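Local coordinates for nitrate transport protein (Parabacteroides distasonis, PDB 3HN0), which is probably the substrate-binding component of an ABC transporter, perhaps for nitrate or a related ligand, at residues G103-Y115 with F257-V269. Residues are numbered along the deposited sequence; the frame is centred on the assembly and turned at random. Where two conformers were deposited one is given.
Sequences GNGTTPDILTRYY and FLRLIEQYEPKAV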
ATOM      1  N   GLY A 103       0.784  16.574 -17.959  1.00 20.03           N
ATOM      2  CA  GLY A 103      -0.512  16.815 -17.327  1.00 20.07           C
ATOM      3  C   GLY A 103      -0.540  17.873 -16.242  1.00 20.15           C
ATOM      4  O   GLY A 103      -1.184  17.700 -15.197  1.00 18.69           O
ATOM      5  N   ASN A 104       0.127  18.999 -16.496  1.00 20.65           N
ATOM      6  CA  ASN A 104       0.081  20.129 -15.599  1.00 20.89           C
ATOM      7  C   ASN A 104      -1.332  20.362 -15.064  1.00 19.00           C
ATOM      8  O   ASN A 104      -2.261  20.388 -15.846  1.00 17.20           O
ATOM      9  CB  ASN A 104       0.560  21.415 -16.290  1.00 24.10           C
ATOM     10  CG  ASN A 104       0.438  22.623 -15.383  1.00 29.42           C
ATOM     11  OD1 ASN A 104      -0.552  23.361 -15.437  1.00 39.80           O
ATOM     12  ND2 ASN A 104       1.404  22.794 -14.504  1.00 23.98           N
ATOM     13  N   GLY A 105      -1.457  20.519 -13.745  1.00 19.08           N
ATOM     14  CA  GLY A 105      -2.720  20.741 -13.070  1.00 20.45           C
ATOM     15  C   GLY A 105      -3.609  19.543 -12.789  1.00 20.20           C
ATOM     16  O   GLY A 105      -4.707  19.715 -12.229  1.00 22.75           O
ATOM     17  N   THR A 106      -3.158  18.350 -13.183  1.00 17.40           N
ATOM     18  CA  THR A 106      -3.957  17.127 -13.057  1.00 16.90           C
ATOM     19  C   THR A 106      -3.207  16.127 -12.185  1.00 16.84           C
ATOM     20  O   THR A 106      -2.164  16.459 -11.625  1.00 15.11           O
ATOM     21  CB  THR A 106      -4.306  16.503 -14.425  1.00 20.15           C
ATOM     22  OG1 THR A 106      -3.128  15.926 -15.020  1.00 20.30           O
ATOM     23  CG2 THR A 106      -4.926  17.544 -15.381  1.00 27.43           C
ATOM     24  N   THR A 107      -3.753  14.915 -12.056  1.00 16.26           N
ATOM     25  CA  THR A 107      -3.206  13.909 -11.135  1.00 15.58           C
ATOM     26  C   THR A 107      -1.657  13.766 -11.159  1.00 15.71           C
ATOM     27  O   THR A 107      -1.018  13.888 -10.135  1.00 16.47           O
ATOM     28  CB  THR A 107      -3.916  12.578 -11.312  1.00 18.55           C
ATOM     29  OG1 THR A 107      -5.334  12.792 -11.156  1.00 15.99           O
ATOM     30  CG2 THR A 107      -3.456  11.595 -10.252  1.00 21.42           C
ATOM     31  N   PRO A 108      -1.057  13.451 -12.323  1.00 15.91           N
ATOM     32  CA  PRO A 108       0.401  13.230 -12.301  1.00 15.33           C
ATOM     33  C   PRO A 108       1.214  14.388 -11.751  1.00 13.79           C
ATOM     34  O   PRO A 108       2.189  14.200 -11.022  1.00 16.32           O
ATOM     35  CB  PRO A 108       0.760  12.970 -13.773  1.00 16.60           C
ATOM     36  CG  PRO A 108      -0.393  13.457 -14.577  1.00 18.94           C
ATOM     37  CD  PRO A 108      -1.621  13.251 -13.669  1.00 15.14           C
ATOM     38  N   ASP A 109       0.826  15.611 -12.069  1.00 15.61           N
ATOM     39  CA  ASP A 109       1.478  16.801 -11.551  1.00 14.56           C
ATOM     40  C   ASP A 109       1.352  16.935 -10.009  1.00 11.80           C
ATOM     41  O   ASP A 109       2.338  17.060  -9.269  1.00 12.99           O
ATOM     42  CB  ASP A 109       0.823  18.016 -12.236  1.00 17.51           C
ATOM     43  CG  ASP A 109       1.430  19.329 -11.834  1.00 25.56           C
ATOM     44  OD1 ASP A 109       2.542  19.319 -11.265  1.00 20.04           O
ATOM     45  OD2 ASP A 109       0.791  20.379 -12.116  1.00 20.12           O
ATOM     46  N   ILE A 110       0.122  16.859  -9.525  1.00 15.43           N
ATOM     47  CA  ILE A 110      -0.147  16.970  -8.092  1.00 13.66           C
ATOM     48  C   ILE A 110       0.587  15.908  -7.269  1.00 13.39           C
ATOM     49  O   ILE A 110       1.216  16.223  -6.256  1.00 13.15           O
ATOM     50  CB  ILE A 110      -1.645  16.973  -7.783  1.00 15.69           C
ATOM     51  CG1 ILE A 110      -2.311  18.213  -8.377  1.00 20.05           C
ATOM     52  CG2 ILE A 110      -1.855  16.920  -6.229  1.00 13.80           C
ATOM     53  CD1 ILE A 110      -3.791  18.045  -8.766  1.00 23.96           C
ATOM     54  N   LEU A 111       0.549  14.661  -7.736  1.00 12.94           N
ATOM     55  CA  LEU A 111       1.228  13.572  -7.048  1.00 13.28           C
ATOM     56  C   LEU A 111       2.745  13.714  -7.058  1.00 12.22           C
ATOM     57  O   LEU A 111       3.427  13.286  -6.107  1.00 13.60           O
ATOM     58  CB  LEU A 111       0.792  12.201  -7.591  1.00 13.26           C
ATOM     59  CG  LEU A 111      -0.691  11.855  -7.246  1.00 17.31           C
ATOM     60  CD1 LEU A 111      -1.013  10.406  -7.634  1.00 19.56           C
ATOM     61  CD2 LEU A 111      -1.033  12.113  -5.783  1.00 16.45           C
ATOM     62  N   THR A 112       3.288  14.280  -8.117  1.00 13.66           N
ATOM     63  CA  THR A 112       4.721  14.517  -8.179  1.00 12.60           C
ATOM     64  C   THR A 112       5.055  15.594  -7.149  1.00 13.14           C
ATOM     65  O   THR A 112       5.990  15.440  -6.383  1.00 11.95           O
ATOM     66  CB  THR A 112       5.149  14.951  -9.608  1.00 14.77           C
ATOM     67  OG1 THR A 112       4.836  13.874 -10.518  1.00 14.99           O
ATOM     68  CG2 THR A 112       6.637  15.235  -9.683  1.00 15.80           C
ATOM     69  N   ARG A 113       4.258  16.652  -7.105  1.00 14.58           N
ATOM     70  CA  ARG A 113       4.505  17.702  -6.113  1.00 14.97           C
ATOM     71  C   ARG A 113       4.393  17.144  -4.693  1.00 16.27           C
ATOM     72  O   ARG A 113       5.204  17.453  -3.832  1.00 16.60           O
ATOM     73  CB  ARG A 113       3.554  18.877  -6.340  1.00 17.68           C
ATOM     74  CG  ARG A 113       3.959  19.731  -7.551  1.00 21.86           C
ATOM     75  CD  ARG A 113       3.143  21.005  -7.587  1.00 29.76           C
ATOM     76  NE  ARG A 113       1.976  20.882  -8.445  1.00 27.65           N
ATOM     77  CZ  ARG A 113       0.809  21.487  -8.250  1.00 35.88           C
ATOM     78  NH1 ARG A 113       0.594  22.233  -7.170  1.00 38.57           N
ATOM     79  NH2 ARG A 113      -0.165  21.317  -9.141  1.00 41.28           N
ATOM     80  N   TYR A 114       3.427  16.247  -4.473  1.00 14.65           N
ATOM     81  CA  TYR A 114       3.272  15.645  -3.161  1.00 14.15           C
ATOM     82  C   TYR A 114       4.499  14.825  -2.749  1.00 13.23           C
ATOM     83  O   TYR A 114       4.993  14.889  -1.594  1.00 12.59           O
ATOM     84  CB  TYR A 114       2.008  14.777  -3.149  1.00 11.93           C
ATOM     85  CG  TYR A 114       1.905  13.940  -1.902  1.00 12.22           C
ATOM     86  CD1 TYR A 114       1.595  14.527  -0.680  1.00 16.99           C
ATOM     87  CD2 TYR A 114       2.117  12.533  -1.930  1.00 14.00           C
ATOM     88  CE1 TYR A 114       1.512  13.784   0.473  1.00 22.24           C
ATOM     89  CE2 TYR A 114       2.037  11.779  -0.749  1.00 14.55           C
ATOM     90  CZ  TYR A 114       1.730  12.424   0.447  1.00 20.35           C
ATOM     91  OH  TYR A 114       1.631  11.723   1.632  1.00 21.46           O
ATOM     92  N   TYR A 115       4.954  13.996  -3.690  1.00 14.07           N
ATOM     93  CA  TYR A 115       6.119  13.149  -3.473  1.00 13.48           C
ATOM     94  C   TYR A 115       7.366  13.986  -3.163  1.00 13.93           C
ATOM     95  O   TYR A 115       8.071  13.691  -2.232  1.00 12.97           O
ATOM     96  CB  TYR A 115       6.384  12.263  -4.716  1.00 14.79           C
ATOM     97  CG  TYR A 115       7.656  11.476  -4.592  1.00 13.34           C
ATOM     98  CD1 TYR A 115       7.682  10.294  -3.879  1.00 18.38           C
ATOM     99  CD2 TYR A 115       8.839  11.933  -5.163  1.00 19.86           C
ATOM    100  CE1 TYR A 115       8.874   9.573  -3.730  1.00 22.17           C
ATOM    101  CE2 TYR A 115      10.028  11.200  -5.014  1.00 21.38           C
ATOM    102  CZ  TYR A 115      10.009  10.034  -4.304  1.00 21.00           C
ATOM    103  OH  TYR A 115      11.149   9.300  -4.128  1.00 30.79           O
ATOM    104  N   PHE A 257      -7.060   9.894  -1.380  1.00 13.54           N
ATOM    105  CA  PHE A 257      -6.540  10.439  -2.622  1.00 12.66           C
ATOM    106  C   PHE A 257      -7.227  11.761  -3.002  1.00 14.60           C
ATOM    107  O   PHE A 257      -6.545  12.735  -3.230  1.00 14.63           O
ATOM    108  CB  PHE A 257      -6.649   9.440  -3.783  1.00 15.30           C
ATOM    109  CG  PHE A 257      -6.377  10.027  -5.104  1.00 14.20           C
ATOM    110  CD1 PHE A 257      -5.083  10.341  -5.520  1.00 14.14           C
ATOM    111  CD2 PHE A 257      -7.429  10.289  -5.986  1.00 13.04           C
ATOM    112  CE1 PHE A 257      -4.823  10.852  -6.768  1.00 13.76           C
ATOM    113  CE2 PHE A 257      -7.191  10.866  -7.213  1.00 11.86           C
ATOM    114  CZ  PHE A 257      -5.886  11.149  -7.641  1.00 17.03           C
ATOM    115  N   LEU A 258      -8.561  11.788  -2.996  1.00 15.10           N
ATOM    116  CA  LEU A 258      -9.319  12.988  -3.365  1.00 12.59           C
ATOM    117  C   LEU A 258      -9.000  14.159  -2.418  1.00 13.19           C
ATOM    118  O   LEU A 258      -8.807  15.281  -2.870  1.00 13.35           O
ATOM    119  CB  LEU A 258     -10.835  12.703  -3.456  1.00 14.09           C
ATOM    120  CG  LEU A 258     -11.205  11.846  -4.687  1.00 15.66           C
ATOM    121  CD1 LEU A 258     -12.695  11.432  -4.670  1.00 15.77           C
ATOM    122  CD2 LEU A 258     -10.866  12.532  -6.022  1.00 13.52           C
ATOM    123  N   ARG A 259      -8.874  13.867  -1.123  1.00 14.73           N
ATOM    124  CA  ARG A 259      -8.494  14.853  -0.149  1.00 14.57           C
ATOM    125  C   ARG A 259      -7.137  15.432  -0.437  1.00 14.32           C
ATOM    126  O   ARG A 259      -6.933  16.647  -0.323  1.00 14.79           O
ATOM    127  CB  ARG A 259      -8.501  14.234   1.249  1.00 16.32           C
ATOM    128  CG  ARG A 259      -8.373  15.211   2.389  1.00 27.97           C
ATOM    129  CD  ARG A 259      -8.715  14.536   3.755  1.00 34.17           C
ATOM    130  NE  ARG A 259     -10.090  13.992   3.776  1.00 40.83           N
ATOM    131  CZ  ARG A 259     -10.432  12.693   3.783  1.00 49.03           C
ATOM    132  NH1 ARG A 259      -9.521  11.713   3.796  1.00 50.41           N
ATOM    133  NH2 ARG A 259     -11.721  12.360   3.795  1.00 49.17           N
ATOM    134  N   LEU A 260      -6.181  14.568  -0.793  1.00 15.87           N
ATOM    135  CA  LEU A 260      -4.852  15.032  -1.157  0.60 16.62           C
ATOM    136  C   LEU A 260      -4.916  15.978  -2.362  1.00 17.57           C
ATOM    137  O   LEU A 260      -4.346  17.071  -2.341  1.00 17.16           O
ATOM    138  CB  LEU A 260      -3.938  13.819  -1.417  0.60 16.02           C
ATOM    139  CG  LEU A 260      -2.466  14.057  -1.739  0.60 21.05           C
ATOM    140  CD1 LEU A 260      -1.648  12.759  -1.556  0.60 17.28           C
ATOM    141  CD2 LEU A 260      -2.345  14.603  -3.150  0.60 16.74           C
ATOM    142  N   ILE A 261      -5.620  15.572  -3.419  1.00 14.07           N
ATOM    143  CA  ILE A 261      -5.741  16.407  -4.612  1.00 13.39           C
ATOM    144  C   ILE A 261      -6.364  17.771  -4.265  1.00 16.11           C
ATOM    145  O   ILE A 261      -5.905  18.815  -4.707  1.00 13.82           O
ATOM    146  CB  ILE A 261      -6.615  15.737  -5.693  1.00 14.75           C
ATOM    147  CG1 ILE A 261      -5.926  14.464  -6.192  1.00 15.95           C
ATOM    148  CG2 ILE A 261      -6.970  16.715  -6.842  1.00 15.02           C
ATOM    149  CD1 ILE A 261      -4.561  14.736  -6.806  1.00 18.02           C
ATOM    150  N   GLU A 262      -7.410  17.725  -3.453  1.00 16.83           N
ATOM    151  CA  GLU A 262      -8.132  18.911  -3.061  1.00 16.63           C
ATOM    152  C   GLU A 262      -7.212  19.904  -2.321  1.00 15.91           C
ATOM    153  O   GLU A 262      -7.399  21.131  -2.397  1.00 14.68           O
ATOM    154  CB  GLU A 262      -9.304  18.481  -2.189  1.00 17.68           C
ATOM    155  CG  GLU A 262     -10.212  19.607  -1.798  1.00 20.58           C
ATOM    156  CD  GLU A 262     -11.324  19.157  -0.870  1.00 22.74           C
ATOM    157  OE1 GLU A 262     -11.110  18.203  -0.105  1.00 19.87           O
ATOM    158  OE2 GLU A 262     -12.402  19.753  -0.925  1.00 17.63           O
ATOM    159  N   GLN A 263      -6.218  19.393  -1.597  1.00 15.14           N
ATOM    160  CA  GLN A 263      -5.275  20.258  -0.872  1.00 18.56           C
ATOM    161  C   GLN A 263      -4.464  21.142  -1.791  1.00 18.99           C
ATOM    162  O   GLN A 263      -4.015  22.238  -1.381  1.00 17.81           O
ATOM    163  CB  GLN A 263      -4.289  19.444  -0.069  1.00 20.93           C
ATOM    164  CG  GLN A 263      -4.774  18.916   1.256  1.00 29.36           C
ATOM    165  CD  GLN A 263      -3.623  18.227   1.980  1.00 42.07           C
ATOM    166  OE1 GLN A 263      -3.294  17.075   1.689  1.00 38.35           O
ATOM    167  NE2 GLN A 263      -2.989  18.947   2.899  1.00 46.45           N
ATOM    168  N   TYR A 264      -4.206  20.629  -2.991  1.00 17.54           N
ATOM    169  CA  TYR A 264      -3.381  21.301  -3.998  1.00 16.97           C
ATOM    170  C   TYR A 264      -4.231  22.073  -4.982  1.00 19.12           C
ATOM    171  O   TYR A 264      -3.853  23.172  -5.369  1.00 19.92           O
ATOM    172  CB  TYR A 264      -2.506  20.280  -4.763  1.00 16.08           C
ATOM    173  CG  TYR A 264      -1.362  19.742  -3.944  1.00 16.17           C
ATOM    174  CD1 TYR A 264      -1.536  18.669  -3.102  1.00 16.26           C
ATOM    175  CD2 TYR A 264      -0.085  20.317  -4.023  1.00 22.81           C
ATOM    176  CE1 TYR A 264      -0.500  18.197  -2.314  1.00 23.11           C
ATOM    177  CE2 TYR A 264       0.961  19.837  -3.256  1.00 20.67           C
ATOM    178  CZ  TYR A 264       0.746  18.782  -2.393  1.00 21.32           C
ATOM    179  OH  TYR A 264       1.775  18.302  -1.611  1.00 29.17           O
ATOM    180  N   GLU A 265      -5.359  21.493  -5.404  1.00 17.45           N
ATOM    181  CA  GLU A 265      -6.187  22.017  -6.487  1.00 18.14           C
ATOM    182  C   GLU A 265      -7.656  21.639  -6.298  1.00 16.74           C
ATOM    183  O   GLU A 265      -8.157  20.725  -6.952  1.00 16.88           O
ATOM    184  CB  GLU A 265      -5.725  21.447  -7.828  1.00 21.15           C
ATOM    185  CG  GLU A 265      -4.328  21.868  -8.310  1.00 32.97           C
ATOM    186  CD  GLU A 265      -4.165  23.374  -8.487  1.00 44.38           C
ATOM    187  OE1 GLU A 265      -5.187  24.096  -8.591  1.00 52.84           O
ATOM    188  OE2 GLU A 265      -2.995  23.833  -8.513  1.00 53.89           O
ATOM    189  N   PRO A 266      -8.362  22.329  -5.405  1.00 16.10           N
ATOM    190  CA  PRO A 266      -9.753  21.921  -5.111  1.00 15.32           C
ATOM    191  C   PRO A 266     -10.683  21.915  -6.336  1.00 15.86           C
ATOM    192  O   PRO A 266     -11.661  21.150  -6.379  1.00 16.48           O
ATOM    193  CB  PRO A 266     -10.232  22.977  -4.092  1.00 17.28           C
ATOM    194  CG  PRO A 266      -9.168  24.018  -4.030  1.00 21.85           C
ATOM    195  CD  PRO A 266      -7.924  23.502  -4.621  1.00 18.03           C
ATOM    196  N   LYS A 267     -10.420  22.796  -7.305  1.00 15.33           N
ATOM    197  CA  LYS A 267     -11.194  22.797  -8.527  1.00 17.82           C
ATOM    198  C   LYS A 267     -11.076  21.489  -9.279  1.00 18.11           C
ATOM    199  O   LYS A 267     -12.027  21.123  -9.936  1.00 20.78           O
ATOM    200  CB  LYS A 267     -10.819  23.970  -9.441  1.00 21.81           C
ATOM    201  CG  LYS A 267     -11.226  25.366  -8.899  1.00 26.30           C
ATOM    202  CD  LYS A 267     -10.998  26.501  -9.945  1.00 26.71           C
ATOM    203  N   ALA A 268      -9.942  20.790  -9.169  1.00 20.99           N
ATOM    204  CA  ALA A 268      -9.744  19.517  -9.924  1.00 20.95           C
ATOM    205  C   ALA A 268     -10.783  18.443  -9.540  1.00 21.64           C
ATOM    206  O   ALA A 268     -11.065  17.546 -10.347  1.00 20.20           O
ATOM    207  CB  ALA A 268      -8.316  18.977  -9.729  1.00 22.11           C
ATOM    208  N   VAL A 269     -11.350  18.519  -8.322  1.00 16.86           N
ATOM    209  CA  VAL A 269     -12.362  17.525  -7.927  1.00 12.54           C
ATOM    210  C   VAL A 269     -13.751  18.141  -7.849  1.00 16.84           C
ATOM    211  O   VAL A 269     -14.671  17.511  -7.367  1.00 20.66           O
ATOM    212  CB  VAL A 269     -11.991  16.866  -6.592  1.00 13.71           C
ATOM    213  CG1 VAL A 269     -10.660  16.059  -6.789  1.00 20.12           C
ATOM    214  CG2 VAL A 269     -11.895  17.924  -5.440  1.00 13.50           C
TER
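I110 points into the side of helix 257-264, and its CB already lies against I261 CD1. From there the branches part: CG2, anti to the backbone N, meets I261 CD1 at 3.5 Å and Y264 CD1 at 3.6 Å, whereas CG1 runs past Y264 CB so that CD1 ends 3.9 Å from E265 CG. One turn on, in the conformer given, L260 CD1 sits over the centre of the Y114 ring, a CH-pi contact 3.6 Å from the centroid, while Y264 OH lies at that ring's edge. Over residues 107-115 and 257-264 the helix axes run at 86° to each other, consistent with a two-lobed periplasmic binding protein fold in which helix 107-119 probably belongs to the lobe with the three-stranded antiparallel sheet and helix 251-264 to that with the large mixed sheet. Y114 OH is hydrogen-bonded to L173 O, and an alanine here would probably leave that carbonyl without this donor. Toward the start of helix 107-119, T107 CG2 and L111 CD1 abut the F257 ring edge. R113 NH2 makes a long salt bridge to E265 OE2 (3.8 Å); R113, also salt-bridged to D109, donates from NE to D109 OD1 from above the carboxylate plane, and D109 OD2 accepts from G105 N at 2.8 Å.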